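Local atomic coordinates of glucose-6-phosphate isomerase (Thermus thermophilus, PDB entry 1ZZG), a protein that probably catalyses the reversible isomerization of glucose 6-phosphate to fructose 6-phosphate, a step shared by glycolysis and gluconeogenesis. Residues 32-35 with 40-43; 214-219 with 377-382. All coordinates share one frame; numbering follows the deposited sequence.

Following the chain from its N terminus, interaction 1 comes first and is short-range: just after helix 20-32, residues 32-35 meet 40-43, closing a small loop within the long connection to helix 52-61. Interaction 2 forms much later, when helix 371-391 returns to pack on helix 206-221 and closes a loop of more than 150 residues. The two are in series, neither nested nor crossed, yet they meet in space with centres about 15 Å apart. Gln379 NE2 lies 3.2 Å from Trp43 O, probably as a hydrogen bond, and the Trp43 ring packs on the backbone of Met382. The N-terminal connection is thereby tied to helix 371-391.

Interaction 1: residues 32-35 with 40-43; sequences AKRG and MLGW
The side chain of Leu41 touches Lys33 and Arg34 across an irregular loop in the connection between helices 20-32 and 52-61. The two backbones come nearest at Arg34 and Leu41, whose CA atoms are 6.5 Å apart, and no hydrogen bond joins them; the contact is purely apolar. Its close part is one methyl group. Leu41 CD1 stands anti to CA (chi2 -177°), so it reaches out from its own backbone toward the other segment, where CB of Lys33 lies 3.8 Å away. Leucine suits this buried place because it is wholly apolar and long enough to set that one methyl against the bases of both Lys33 and Arg34, and it also packs against Phe397.

The side of Lys33 and Arg34 is the more open to solvent, and there the chain ends lead away from the leucine. Lysine and arginine serve well, since each offers methylenes to Leu41 and carries its charge onward to an acid. The Lys33 chain runs extended beyond CG, taking NZ away to a salt bridge with Glu390 of helix 371-391. Arg34 is exposed and bends at CG-CD (chi3 57°), its NH2 pairing with Asp45. The guanidinium group thus leaves the leucine untouched, and what meets Leu41 is the aliphatic base of the arginine: Arg34 CG, 3.7 Å from Leu41 CD1.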
# COMPACT_ATOMS: atom_id res chain seq x y z
N ALA A 32 -9.86 17.15 29.42
CA ALA A 32 -9.84 16.96 30.87
C ALA A 32 -8.81 15.90 31.25
O ALA A 32 -8.30 15.89 32.37
CB ALA A 32 -11.22 16.54 31.38
N LYS A 33 -8.49 15.01 30.31
CA LYS A 33 -7.54 13.93 30.56
C LYS A 33 -6.07 14.35 30.52
O LYS A 33 -5.20 13.59 30.94
CB LYS A 33 -7.76 12.79 29.56
CG LYS A 33 -9.07 12.04 29.73
CD LYS A 33 -9.25 11.01 28.62
CE LYS A 33 -10.53 10.21 28.83
NZ LYS A 33 -10.75 9.20 27.76
N ARG A 34 -5.80 15.56 30.02
CA ARG A 34 -4.43 16.05 29.94
C ARG A 34 -3.84 16.31 31.32
O ARG A 34 -4.56 16.54 32.29
CB ARG A 34 -4.38 17.34 29.12
CG ARG A 34 -4.86 17.18 27.68
CD ARG A 34 -4.66 18.46 26.90
NE ARG A 34 -3.26 18.88 26.90
CZ ARG A 34 -2.80 19.94 26.25
NH1 ARG A 34 -3.62 20.69 25.52
NH2 ARG A 34 -1.51 20.24 26.31
N GLY A 35 -2.51 16.26 31.42
CA GLY A 35 -1.85 16.48 32.69
C GLY A 35 -1.73 15.19 33.48
O GLY A 35 -0.67 14.87 34.00
N MET A 40 -1.50 9.38 27.75
CA MET A 40 -0.99 9.18 26.39
C MET A 40 -1.40 10.27 25.39
O MET A 40 -1.62 10.00 24.21
CB MET A 40 -1.45 7.81 25.87
CG MET A 40 -1.00 6.64 26.74
SD MET A 40 0.79 6.64 27.05
CE MET A 40 1.43 6.20 25.43
N LEU A 41 -1.48 11.51 25.87
CA LEU A 41 -1.86 12.65 25.04
C LEU A 41 -0.68 13.55 24.69
O LEU A 41 -0.87 14.69 24.26
CB LEU A 41 -2.95 13.46 25.75
CG LEU A 41 -4.21 12.66 26.13
CD1 LEU A 41 -5.25 13.59 26.76
CD2 LEU A 41 -4.78 11.99 24.90
N GLY A 42 0.54 13.05 24.89
CA GLY A 42 1.73 13.83 24.60
C GLY A 42 1.87 14.29 23.16
O GLY A 42 2.62 15.22 22.87
N TRP A 43 1.15 13.65 22.24
CA TRP A 43 1.22 14.03 20.83
C TRP A 43 0.67 15.43 20.58
O TRP A 43 0.91 16.03 19.53
CB TRP A 43 0.47 13.02 19.96
CG TRP A 43 -0.90 12.69 20.45
CD1 TRP A 43 -1.24 11.68 21.30
CD2 TRP A 43 -2.10 13.40 20.15
NE1 TRP A 43 -2.59 11.72 21.55
CE2 TRP A 43 -3.15 12.76 20.86
CE3 TRP A 43 -2.40 14.51 19.35
CZ2 TRP A 43 -4.47 13.20 20.79
CZ3 TRP A 43 -3.72 14.95 19.29
CH2 TRP A 43 -4.74 14.29 20.00

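Interaction 2: residues 214-219 with 377-382; sequences RKANET and LMQHLM
Segments 214-219 and 377-382 are helical and run in broadly the same direction: their axes cross at -37° and come within 8.0 Å. They belong to helices 206-221 and 371-391, which make a close helix-helix contact here within the SIS-type alpha/beta fold of the phosphoglucose isomerase family. The backbones come nearest where the CA atoms of Ala216 and His380 are 5.2 Å apart, and alanine suits that position because its single methyl asks for little room. Ala216 CB rests against the base of Gln379, 3.5 Å from Gln379 CB, while Trp376 packs against the same methyl.

Beside this apolar point lies a polar one. Gln379 holds CG anti to its own N (chi1 -173°) and then bends at chi2, which brings its amide across to Asn217. There Gln379 NE2 donates an almost straight hydrogen bond of 2.9 Å to Asn217 OD1. The two amide planes are turned 55° apart: the oxygen lies almost in the plane of the glutamine amide, whereas the donor is tilted out of the asparagine carbonyl plane. Asparagine and glutamine fit because each supplies both donors and an acceptor; Asn217 OD1 also accepts from Trp383 NE1, and ND2 reaches Met44 O.

Farther along the interface the helices are joined through water. Thr219 OG1 donates to Ala216 O, one turn back in its own helix, over 2.6 Å, and the same hydroxyl accepts a hydrogen bond from a water. His380, whose NE2 bonds to Thr232, meets this water at its ring edge. The water O is 2.8 Å from Thr219 OG1 and 2.7 Å from His380 ND1, to which it is also hydrogen-bonded.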
# COMPACT_ATOMS: atom_id res chain seq x y z
N ARG A 214 0.90 22.73 14.72
CA ARG A 214 0.45 23.72 15.70
C ARG A 214 -0.87 24.34 15.21
O ARG A 214 -1.78 24.58 16.00
CB ARG A 214 1.50 24.81 15.87
CG ARG A 214 1.30 25.74 17.06
CD ARG A 214 2.51 26.67 17.21
NE ARG A 214 3.75 25.91 17.07
CZ ARG A 214 4.88 26.40 16.57
NH1 ARG A 214 4.94 27.66 16.17
NH2 ARG A 214 5.94 25.61 16.44
N LYS A 215 -0.97 24.59 13.91
CA LYS A 215 -2.19 25.15 13.35
C LYS A 215 -3.36 24.20 13.62
O LYS A 215 -4.45 24.64 13.98
CB LYS A 215 -2.04 25.37 11.84
CG LYS A 215 -0.91 26.33 11.47
CD LYS A 215 -1.11 27.71 12.09
CE LYS A 215 -2.36 28.40 11.54
NZ LYS A 215 -2.56 29.76 12.13
N ALA A 216 -3.12 22.90 13.44
CA ALA A 216 -4.14 21.90 13.68
C ALA A 216 -4.57 21.97 15.15
O ALA A 216 -5.76 21.88 15.47
CB ALA A 216 -3.61 20.51 13.35
N ASN A 217 -3.59 22.12 16.05
CA ASN A 217 -3.92 22.23 17.48
C ASN A 217 -4.88 23.40 17.68
O ASN A 217 -5.81 23.31 18.47
CB ASN A 217 -2.66 22.47 18.32
CG ASN A 217 -1.86 21.21 18.55
OD1 ASN A 217 -2.30 20.10 18.22
ND2 ASN A 217 -0.67 21.36 19.13
N GLU A 218 -4.65 24.49 16.96
CA GLU A 218 -5.51 25.66 17.07
C GLU A 218 -6.93 25.31 16.65
O GLU A 218 -7.89 25.63 17.36
CB GLU A 218 -4.98 26.79 16.20
CG GLU A 218 -3.80 27.53 16.80
CD GLU A 218 -3.16 28.49 15.82
OE1 GLU A 218 -3.89 29.04 14.96
OE2 GLU A 218 -1.94 28.71 15.92
N THR A 219 -7.07 24.64 15.51
CA THR A 219 -8.39 24.26 15.02
C THR A 219 -9.08 23.34 16.02
O THR A 219 -10.29 23.40 16.19
CB THR A 219 -8.31 23.57 13.63
OG1 THR A 219 -7.67 22.30 13.74
CG2 THR A 219 -7.53 24.44 12.65
N LEU A 377 -2.38 18.35 8.29
CA LEU A 377 -3.26 17.21 8.03
C LEU A 377 -3.07 16.05 9.02
O LEU A 377 -4.03 15.54 9.58
CB LEU A 377 -3.07 16.70 6.60
CG LEU A 377 -3.87 15.45 6.21
CD1 LEU A 377 -5.36 15.68 6.47
CD2 LEU A 377 -3.63 15.12 4.75
N MET A 378 -1.83 15.65 9.22
CA MET A 378 -1.54 14.55 10.15
C MET A 378 -2.00 14.85 11.58
O MET A 378 -2.62 14.00 12.22
CB MET A 378 -0.05 14.22 10.12
CG MET A 378 0.40 13.60 8.80
SD MET A 378 2.18 13.24 8.73
CE MET A 378 2.25 11.76 9.75
N GLN A 379 -1.69 16.04 12.07
CA GLN A 379 -2.09 16.41 13.43
C GLN A 379 -3.62 16.50 13.51
O GLN A 379 -4.22 16.16 14.53
CB GLN A 379 -1.47 17.76 13.83
CG GLN A 379 -1.70 18.13 15.30
CD GLN A 379 -0.78 17.38 16.25
OE1 GLN A 379 -0.09 16.44 15.85
NE2 GLN A 379 -0.76 17.80 17.51
N HIS A 380 -4.24 16.96 12.43
CA HIS A 380 -5.69 17.08 12.34
C HIS A 380 -6.33 15.70 12.50
O HIS A 380 -7.32 15.54 13.22
CB HIS A 380 -6.09 17.67 10.98
CG HIS A 380 -7.55 17.55 10.66
ND1 HIS A 380 -8.40 18.63 10.62
CD2 HIS A 380 -8.31 16.46 10.35
CE1 HIS A 380 -9.62 18.22 10.30
NE2 HIS A 380 -9.59 16.91 10.13
N LEU A 381 -5.77 14.71 11.82
CA LEU A 381 -6.29 13.35 11.88
C LEU A 381 -6.10 12.72 13.24
O LEU A 381 -6.94 11.93 13.70
CB LEU A 381 -5.65 12.49 10.78
CG LEU A 381 -6.09 12.94 9.38
CD1 LEU A 381 -5.25 12.27 8.32
CD2 LEU A 381 -7.57 12.63 9.19
N MET A 382 -5.00 13.05 13.91
CA MET A 382 -4.78 12.51 15.24
C MET A 382 -5.85 13.06 16.18
O MET A 382 -6.36 12.33 17.03
CB MET A 382 -3.36 12.83 15.73
CG MET A 382 -2.30 11.98 15.03
SD MET A 382 -0.60 12.15 15.64
CE MET A 382 0.03 13.43 14.54
O HOH W 1 -7.67 21.19 11.15